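Local coordinates for protein exodeoxyribonuclease III (Methanosarcina mazei, PDB 5J8N) that probably cleaves DNA at abasic sites and trims double-stranded DNA from the 3' end, as a magnesium-dependent nuclease of the AP/ExoA family, at residues G143-H156 and W219-R231. The protein carries 3 engineered substitutions. Residues are numbered along the deposited sequence; the frame is centred on the assembly and turned at random.
Sequences GKKLVICGDVNTAH and WRLDYVFVSENLR
Ile148 and Phe225 form a hydrogen-bonded pair where strands 146-149 and 222-227 run antiparallel, their axes 4.5 Å apart at 170°. Gly150 and Tyr223 form the next such pair. At the far end Ser227 OG replaces a backbone acceptor: Leu146 N reaches it at 2.9 Å, and OG in turn donates to Asn229 OD1. Asn229 ND2 also donates to Lys144 O, from above the carbonyl plane. On one face Val147 CG1 meets Val224 CG1 at 3.6 Å. On the face of Phe225 and Tyr223, Val152 CG2, from the loop beyond Gly150, lies 3.6 Å from Phe225 CE2, at the ring edge. This methyl also touches Tyr223 CD1. With CG anti to its carbonyl carbon (chi1 -58°), Tyr223 extends along the loop after Val152. Its OH donates to Thr154 O at 2.8 Å and accepts a weak bond from His156 N. A phenylalanine in its place would probably leave Thr154 O without this donor and the loop less firmly held. Asp151, a predicted catalytic residue, faces Asp222 as a non-hydrogen-bonded backbone pair; its OD2 bonds Asn10, and Asp222 OD2 bonds His248. Strand 106-111 flanks 146-149 in the same sheet. Strand 251-256 of the second sheet covers Val147 and Val224, as in the DNase I-like sandwich, and helix 175-186 packs on Tyr223 and His156.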
ATOM      1  N   GLY A 143       4.023   4.234 -21.460  1.00 20.99           N
ATOM      2  CA  GLY A 143       5.278   4.868 -21.076  1.00 19.71           C
ATOM      3  C   GLY A 143       5.163   5.566 -19.716  1.00 19.58           C
ATOM      4  O   GLY A 143       6.080   6.292 -19.360  1.00 19.66           O
ATOM      5  N   LYS A 144       4.100   5.361 -18.954  1.00 17.75           N
ATOM      6  CA  LYS A 144       4.044   5.930 -17.628  1.00 14.88           C
ATOM      7  C   LYS A 144       5.140   5.332 -16.778  1.00 17.55           C
ATOM      8  O   LYS A 144       5.533   4.167 -16.951  1.00 18.18           O
ATOM      9  CB  LYS A 144       2.679   5.666 -16.967  1.00 16.24           C
ATOM     10  CG  LYS A 144       1.493   6.290 -17.662  1.00 18.86           C
ATOM     11  CD  LYS A 144       1.654   7.754 -17.863  1.00 20.98           C
ATOM     12  CE  LYS A 144       0.364   8.347 -18.418  1.00 23.33           C
ATOM     13  NZ  LYS A 144       0.481   9.814 -18.711  1.00 24.81           N
ATOM     14  N   LYS A 145       5.567   6.111 -15.778  1.00 16.38           N
ATOM     15  CA  LYS A 145       6.426   5.637 -14.665  1.00 15.16           C
ATOM     16  C   LYS A 145       5.498   5.361 -13.532  1.00 15.93           C
ATOM     17  O   LYS A 145       4.825   6.294 -13.073  1.00 17.33           O
ATOM     18  CB  LYS A 145       7.488   6.709 -14.310  1.00 18.55           C
ATOM     19  CG  LYS A 145       8.601   6.835 -15.397  1.00 23.87           C
ATOM     20  CD  LYS A 145       8.724   8.279 -15.896  1.00 41.09           C
ATOM     21  CE  LYS A 145       9.626   9.093 -14.964  1.00 45.69           C
ATOM     22  NZ  LYS A 145       9.501  10.610 -15.074  1.00 39.15           N
ATOM     23  N   LEU A 146       5.436   4.119 -13.057  1.00 13.92           N
ATOM     24  CA  LEU A 146       4.457   3.707 -12.062  1.00 13.76           C
ATOM     25  C   LEU A 146       5.068   3.453 -10.725  1.00 13.61           C
ATOM     26  O   LEU A 146       6.028   2.686 -10.607  1.00 14.30           O
ATOM     27  CB  LEU A 146       3.776   2.410 -12.516  1.00 14.25           C
ATOM     28  CG  LEU A 146       2.879   2.655 -13.729  1.00 18.80           C
ATOM     29  CD1 LEU A 146       2.677   1.387 -14.532  1.00 30.79           C
ATOM     30  CD2 LEU A 146       1.548   3.218 -13.277  1.00 29.43           C
ATOM     31  N   VAL A 147       4.460   4.026  -9.685  1.00 13.23           N
ATOM     32  CA  VAL A 147       4.781   3.727  -8.301  1.00 12.33           C
ATOM     33  C   VAL A 147       3.495   3.148  -7.735  1.00 11.97           C
ATOM     34  O   VAL A 147       2.435   3.790  -7.845  1.00 13.13           O
ATOM     35  CB  VAL A 147       5.189   4.993  -7.528  1.00 11.40           C
ATOM     36  CG1 VAL A 147       5.444   4.667  -6.059  1.00 14.70           C
ATOM     37  CG2 VAL A 147       6.390   5.572  -8.137  1.00 14.00           C
ATOM     38  N   ILE A 148       3.557   1.957  -7.152  1.00 12.00           N
ATOM     39  CA  ILE A 148       2.389   1.303  -6.593  1.00 13.37           C
ATOM     40  C   ILE A 148       2.659   0.994  -5.156  1.00 12.74           C
ATOM     41  O   ILE A 148       3.552   0.210  -4.825  1.00 13.48           O
ATOM     42  CB  ILE A 148       2.058  -0.012  -7.341  1.00 13.33           C
ATOM     43  CG1 ILE A 148       1.863   0.297  -8.838  1.00 13.98           C
ATOM     44  CG2 ILE A 148       0.815  -0.667  -6.749  1.00 15.94           C
ATOM     45  CD1 ILE A 148       2.893  -0.410  -9.732  1.00 18.73           C
ATOM     46  N   CYS A 149       1.893   1.601  -4.264  1.00 11.35           N
ATOM     47  CA  CYS A 149       2.152   1.297  -2.838  1.00 11.34           C
ATOM     48  C   CYS A 149       0.884   0.757  -2.222  1.00 11.99           C
ATOM     49  O   CYS A 149      -0.257   1.126  -2.581  1.00 12.04           O
ATOM     50  CB  CYS A 149       2.609   2.531  -2.069  1.00 13.66           C
ATOM     51  SG  CYS A 149       1.486   3.953  -2.057  1.00 14.64           S
ATOM     52  N   GLY A 150       1.100  -0.038  -1.176  1.00 14.30           N
ATOM     53  CA  GLY A 150      -0.031  -0.406  -0.341  1.00 14.22           C
ATOM     54  C   GLY A 150       0.131  -1.783   0.222  1.00 13.29           C
ATOM     55  O   GLY A 150       1.228  -2.368   0.299  1.00 12.89           O
ATOM     56  N   ASP A 151      -1.004  -2.282   0.704  1.00 12.50           N
ATOM     57  CA  ASP A 151      -1.096  -3.536   1.441  1.00 10.29           C
ATOM     58  C   ASP A 151      -1.529  -4.585   0.458  1.00 11.50           C
ATOM     59  O   ASP A 151      -2.703  -4.604   0.046  1.00 11.79           O
ATOM     60  CB  ASP A 151      -2.082  -3.336   2.576  1.00 11.50           C
ATOM     61  CG  ASP A 151      -2.376  -4.565   3.349  1.00 11.77           C
ATOM     62  OD1 ASP A 151      -1.774  -5.624   3.119  1.00 13.68           O
ATOM     63  OD2 ASP A 151      -3.263  -4.474   4.250  1.00 11.99           O
ATOM     64  N   VAL A 152      -0.578  -5.428   0.074  1.00 11.15           N
ATOM     65  CA  VAL A 152      -0.835  -6.481  -0.915  1.00 12.74           C
ATOM     66  C   VAL A 152      -1.545  -7.654  -0.232  1.00 11.75           C
ATOM     67  O   VAL A 152      -2.124  -8.510  -0.910  1.00 12.91           O
ATOM     68  CB  VAL A 152       0.526  -6.875  -1.526  1.00 11.86           C
ATOM     69  CG1 VAL A 152       0.417  -8.069  -2.479  1.00 14.21           C
ATOM     70  CG2 VAL A 152       1.116  -5.656  -2.244  1.00 13.13           C
ATOM     71  N   ASN A 153      -1.471  -7.750   1.104  1.00 11.64           N
ATOM     72  CA  ASN A 153      -2.098  -8.858   1.841  1.00 11.80           C
ATOM     73  C   ASN A 153      -1.545 -10.224   1.444  1.00 12.75           C
ATOM     74  O   ASN A 153      -2.200 -11.249   1.683  1.00 13.57           O
ATOM     75  CB  ASN A 153      -3.645  -8.824   1.734  1.00 13.19           C
ATOM     76  CG  ASN A 153      -4.280  -8.129   2.916  1.00 15.83           C
ATOM     77  OD1 ASN A 153      -3.972  -8.456   4.060  1.00 15.98           O
ATOM     78  ND2 ASN A 153      -5.094  -7.104   2.652  1.00 17.77           N
ATOM     79  N   THR A 154      -0.289 -10.229   0.954  1.00 14.19           N
ATOM     80  CA  THR A 154       0.440 -11.463   0.657  1.00 13.35           C
ATOM     81  C   THR A 154       1.906 -11.261   0.958  1.00 13.49           C
ATOM     82  O   THR A 154       2.434 -10.164   0.663  1.00 13.64           O
ATOM     83  CB  THR A 154       0.277 -11.855  -0.862  1.00 14.60           C
ATOM     84  OG1 THR A 154      -1.113 -12.081  -1.137  1.00 15.07           O
ATOM     85  CG2 THR A 154       1.029 -13.144  -1.200  1.00 15.65           C
ATOM     86  N   ALA A 155       2.535 -12.269   1.576  1.00 13.25           N
ATOM     87  CA  ALA A 155       3.987 -12.317   1.751  1.00 13.07           C
ATOM     88  C   ALA A 155       4.546 -13.081   0.561  1.00 14.06           C
ATOM     89  O   ALA A 155       4.183 -14.234   0.338  1.00 16.04           O
ATOM     90  CB  ALA A 155       4.335 -13.026   3.105  1.00 15.03           C
ATOM     91  N   HIS A 156       5.449 -12.433  -0.190  1.00 13.29           N
ATOM     92  CA  HIS A 156       5.825 -12.976  -1.491  1.00 13.99           C
ATOM     93  C   HIS A 156       6.581 -14.293  -1.365  1.00 14.85           C
ATOM     94  O   HIS A 156       6.232 -15.306  -2.016  1.00 16.21           O
ATOM     95  CB  HIS A 156       6.667 -11.932  -2.224  1.00 13.45           C
ATOM     96  CG  HIS A 156       6.999 -12.306  -3.623  1.00 15.33           C
ATOM     97  ND1 HIS A 156       7.941 -11.613  -4.359  1.00 17.72           N
ATOM     98  CD2 HIS A 156       6.552 -13.306  -4.416  1.00 14.88           C
ATOM     99  CE1 HIS A 156       8.046 -12.175  -5.554  1.00 19.36           C
ATOM    100  NE2 HIS A 156       7.216 -13.201  -5.616  1.00 17.31           N
ATOM    101  N   TRP A 219       4.931 -10.532   9.161  1.00 12.56           N
ATOM    102  CA  TRP A 219       4.789 -10.789   7.718  1.00 12.90           C
ATOM    103  C   TRP A 219       5.091  -9.511   7.008  1.00 13.78           C
ATOM    104  O   TRP A 219       4.669  -8.457   7.493  1.00 13.25           O
ATOM    105  CB  TRP A 219       3.349 -11.212   7.372  1.00 12.80           C
ATOM    106  CG  TRP A 219       2.774 -12.425   8.002  1.00 13.33           C
ATOM    107  CD1 TRP A 219       2.745 -12.767   9.330  1.00 13.02           C
ATOM    108  CD2 TRP A 219       2.012 -13.422   7.312  1.00 13.31           C
ATOM    109  NE1 TRP A 219       2.040 -13.942   9.502  1.00 14.90           N
ATOM    110  CE2 TRP A 219       1.575 -14.356   8.276  1.00 14.70           C
ATOM    111  CE3 TRP A 219       1.665 -13.608   5.956  1.00 15.10           C
ATOM    112  CZ2 TRP A 219       0.788 -15.471   7.940  1.00 18.36           C
ATOM    113  CZ3 TRP A 219       0.866 -14.739   5.618  1.00 17.76           C
ATOM    114  CH2 TRP A 219       0.444 -15.637   6.616  1.00 17.83           C
ATOM    115  N   ARG A 220       5.723  -9.558   5.836  1.00 12.06           N
ATOM    116  CA  ARG A 220       5.839  -8.365   4.988  1.00 12.43           C
ATOM    117  C   ARG A 220       4.686  -8.377   3.995  1.00 12.93           C
ATOM    118  O   ARG A 220       4.698  -9.123   3.004  1.00 13.25           O
ATOM    119  CB  ARG A 220       7.192  -8.339   4.276  1.00 12.36           C
ATOM    120  CG  ARG A 220       7.483  -6.951   3.710  1.00 12.17           C
ATOM    121  CD  ARG A 220       8.962  -6.820   3.249  1.00 12.68           C
ATOM    122  NE  ARG A 220       9.260  -7.750   2.135  1.00 12.66           N
ATOM    123  CZ  ARG A 220       9.346  -7.406   0.842  1.00 13.09           C
ATOM    124  NH1 ARG A 220       9.613  -8.346  -0.086  1.00 13.84           N
ATOM    125  NH2 ARG A 220       9.226  -6.138   0.435  1.00 13.15           N
ATOM    126  N   LEU A 221       3.656  -7.601   4.320  1.00 11.31           N
ATOM    127  CA  LEU A 221       2.435  -7.483   3.506  1.00 12.55           C
ATOM    128  C   LEU A 221       2.372  -6.193   2.725  1.00 10.75           C
ATOM    129  O   LEU A 221       1.525  -6.062   1.840  1.00 12.37           O
ATOM    130  CB  LEU A 221       1.186  -7.540   4.402  1.00 11.81           C
ATOM    131  CG  LEU A 221       1.110  -8.797   5.292  1.00 11.68           C
ATOM    132  CD1 LEU A 221      -0.169  -8.775   6.096  1.00 14.44           C
ATOM    133  CD2 LEU A 221       1.130 -10.069   4.405  1.00 14.97           C
ATOM    134  N   ASP A 222       3.227  -5.226   3.100  1.00 11.66           N
ATOM    135  CA  ASP A 222       3.151  -3.870   2.543  1.00 12.11           C
ATOM    136  C   ASP A 222       4.376  -3.629   1.721  1.00 12.11           C
ATOM    137  O   ASP A 222       5.502  -3.939   2.146  1.00 12.47           O
ATOM    138  CB  ASP A 222       3.042  -2.846   3.689  1.00 10.95           C
ATOM    139  CG  ASP A 222       1.842  -3.134   4.528  1.00 12.68           C
ATOM    140  OD1 ASP A 222       0.724  -2.718   4.131  1.00 13.54           O
ATOM    141  OD2 ASP A 222       1.989  -3.840   5.549  1.00 12.26           O
ATOM    142  N   TYR A 223       4.187  -3.018   0.542  1.00 11.16           N
ATOM    143  CA  TYR A 223       5.242  -2.905  -0.462  1.00 11.22           C
ATOM    144  C   TYR A 223       5.150  -1.568  -1.183  1.00 10.99           C
ATOM    145  O   TYR A 223       4.074  -0.946  -1.213  1.00 11.97           O
ATOM    146  CB  TYR A 223       5.083  -3.998  -1.523  1.00 12.68           C
ATOM    147  CG  TYR A 223       5.093  -5.435  -1.063  1.00 11.84           C
ATOM    148  CD1 TYR A 223       3.978  -5.998  -0.434  1.00 10.94           C
ATOM    149  CD2 TYR A 223       6.182  -6.263  -1.359  1.00 13.08           C
ATOM    150  CE1 TYR A 223       3.962  -7.330  -0.041  1.00 11.63           C
ATOM    151  CE2 TYR A 223       6.192  -7.620  -0.956  1.00 13.32           C
ATOM    152  CZ  TYR A 223       5.046  -8.128  -0.335  1.00 12.32           C
ATOM    153  OH  TYR A 223       5.048  -9.471  -0.012  1.00 14.16           O
ATOM    154  N   VAL A 224       6.256  -1.173  -1.780  1.00 10.61           N
ATOM    155  CA  VAL A 224       6.161  -0.165  -2.840  1.00 11.89           C
ATOM    156  C   VAL A 224       6.833  -0.773  -4.041  1.00 11.44           C
ATOM    157  O   VAL A 224       8.016  -1.148  -4.018  1.00 13.21           O
ATOM    158  CB  VAL A 224       6.778   1.212  -2.489  1.00 10.79           C
ATOM    159  CG1 VAL A 224       6.456   2.207  -3.593  1.00 15.21           C
ATOM    160  CG2 VAL A 224       6.269   1.728  -1.127  1.00 12.33           C
ATOM    161  N   PHE A 225       6.097  -0.908  -5.138  1.00 12.74           N
ATOM    162  CA  PHE A 225       6.608  -1.400  -6.407  1.00 11.95           C
ATOM    163  C   PHE A 225       6.851  -0.261  -7.353  1.00 11.98           C
ATOM    164  O   PHE A 225       6.150   0.767  -7.289  1.00 13.56           O
ATOM    165  CB  PHE A 225       5.625  -2.365  -7.058  1.00 12.35           C
ATOM    166  CG  PHE A 225       5.183  -3.480  -6.155  1.00 11.89           C
ATOM    167  CD1 PHE A 225       6.005  -4.598  -5.960  1.00 13.02           C
ATOM    168  CD2 PHE A 225       3.990  -3.396  -5.511  1.00 12.41           C
ATOM    169  CE1 PHE A 225       5.578  -5.651  -5.115  1.00 13.77           C
ATOM    170  CE2 PHE A 225       3.545  -4.438  -4.667  1.00 12.51           C
ATOM    171  CZ  PHE A 225       4.375  -5.556  -4.459  1.00 13.00           C
ATOM    172  N   VAL A 226       7.842  -0.412  -8.197  1.00 11.79           N
ATOM    173  CA  VAL A 226       8.040   0.580  -9.297  1.00 12.26           C
ATOM    174  C   VAL A 226       8.166  -0.155 -10.598  1.00 14.68           C
ATOM    175  O   VAL A 226       8.699  -1.267 -10.677  1.00 14.88           O
ATOM    176  CB  VAL A 226       9.256   1.499  -9.070  1.00 13.60           C
ATOM    177  CG1 VAL A 226       9.059   2.329  -7.763  1.00 14.31           C
ATOM    178  CG2 VAL A 226      10.595   0.714  -9.054  1.00 15.72           C
ATOM    179  N   SER A 227       7.667   0.454 -11.664  1.00 13.61           N
ATOM    180  CA  SER A 227       7.994  -0.050 -12.995  1.00 14.06           C
ATOM    181  C   SER A 227       9.500   0.063 -13.224  1.00 15.35           C
ATOM    182  O   SER A 227      10.180   0.932 -12.660  1.00 15.41           O
ATOM    183  CB  SER A 227       7.222   0.718 -14.061  1.00 15.87           C
ATOM    184  OG  SER A 227       7.343   2.127 -13.835  1.00 14.89           O
ATOM    185  N   GLU A 228      10.022  -0.832 -14.046  1.00 15.72           N
ATOM    186  CA  GLU A 228      11.459  -0.908 -14.293  1.00 16.43           C
ATOM    187  C   GLU A 228      12.059   0.404 -14.754  1.00 16.59           C
ATOM    188  O   GLU A 228      13.223   0.683 -14.449  1.00 19.79           O
ATOM    189  CB  GLU A 228      11.723  -2.014 -15.361  1.00 20.26           C
ATOM    190  CG  GLU A 228      13.117  -2.017 -15.979  1.00 29.40           C
ATOM    191  CD  GLU A 228      14.166  -2.415 -14.995  1.00 34.21           C
ATOM    192  OE1 GLU A 228      15.333  -1.961 -15.156  1.00 32.60           O
ATOM    193  OE2 GLU A 228      13.827  -3.199 -14.073  1.00 30.96           O
ATOM    194  N   ASN A 229      11.269   1.192 -15.501  1.00 16.09           N
ATOM    195  CA  ASN A 229      11.801   2.468 -15.980  1.00 18.23           C
ATOM    196  C   ASN A 229      12.108   3.457 -14.828  1.00 17.90           C
ATOM    197  O   ASN A 229      12.823   4.438 -15.078  1.00 20.15           O
ATOM    198  CB  ASN A 229      10.876   3.139 -17.002  1.00 16.82           C
ATOM    199  CG  ASN A 229       9.478   3.395 -16.465  1.00 17.77           C
ATOM    200  OD1 ASN A 229       9.196   3.257 -15.280  1.00 16.57           O
ATOM    201  ND2 ASN A 229       8.571   3.799 -17.371  1.00 22.27           N
ATOM    202  N   LEU A 230      11.707   3.159 -13.588  1.00 15.62           N
ATOM    203  CA  LEU A 230      12.072   3.981 -12.428  1.00 15.72           C
ATOM    204  C   LEU A 230      13.278   3.458 -11.623  1.00 16.70           C
ATOM    205  O   LEU A 230      13.669   4.077 -10.624  1.00 16.46           O
ATOM    206  CB  LEU A 230      10.868   4.094 -11.504  1.00 13.93           C
ATOM    207  CG  LEU A 230       9.793   5.088 -11.958  1.00 15.41           C
ATOM    208  CD1 LEU A 230       8.577   4.975 -11.069  1.00 16.45           C
ATOM    209  CD2 LEU A 230      10.338   6.522 -11.842  1.00 19.23           C
ATOM    210  N   ARG A 231      13.927   2.403 -12.098  1.00 16.79           N
ATOM    211  CA  ARG A 231      15.022   1.773 -11.318  1.00 17.81           C
ATOM    212  C   ARG A 231      16.065   2.782 -10.867  1.00 18.98           C
ATOM    213  O   ARG A 231      16.383   2.781  -9.665  1.00 18.96           O
ATOM    214  CB  ARG A 231      15.703   0.671 -12.136  1.00 20.00           C
ATOM    215  CG  ARG A 231      16.896   0.016 -11.421  1.00 21.93           C
ATOM    216  CD  ARG A 231      17.629  -0.943 -12.375  1.00 26.33           C
ATOM    217  NE  ARG A 231      16.823  -2.104 -12.763  1.00 28.34           N
ATOM    218  CZ  ARG A 231      16.679  -3.173 -11.991  1.00 31.30           C
ATOM    219  NH1 ARG A 231      17.265  -3.185 -10.801  1.00 35.05           N
ATOM    220  NH2 ARG A 231      15.944  -4.204 -12.393  1.00 33.40           N
TER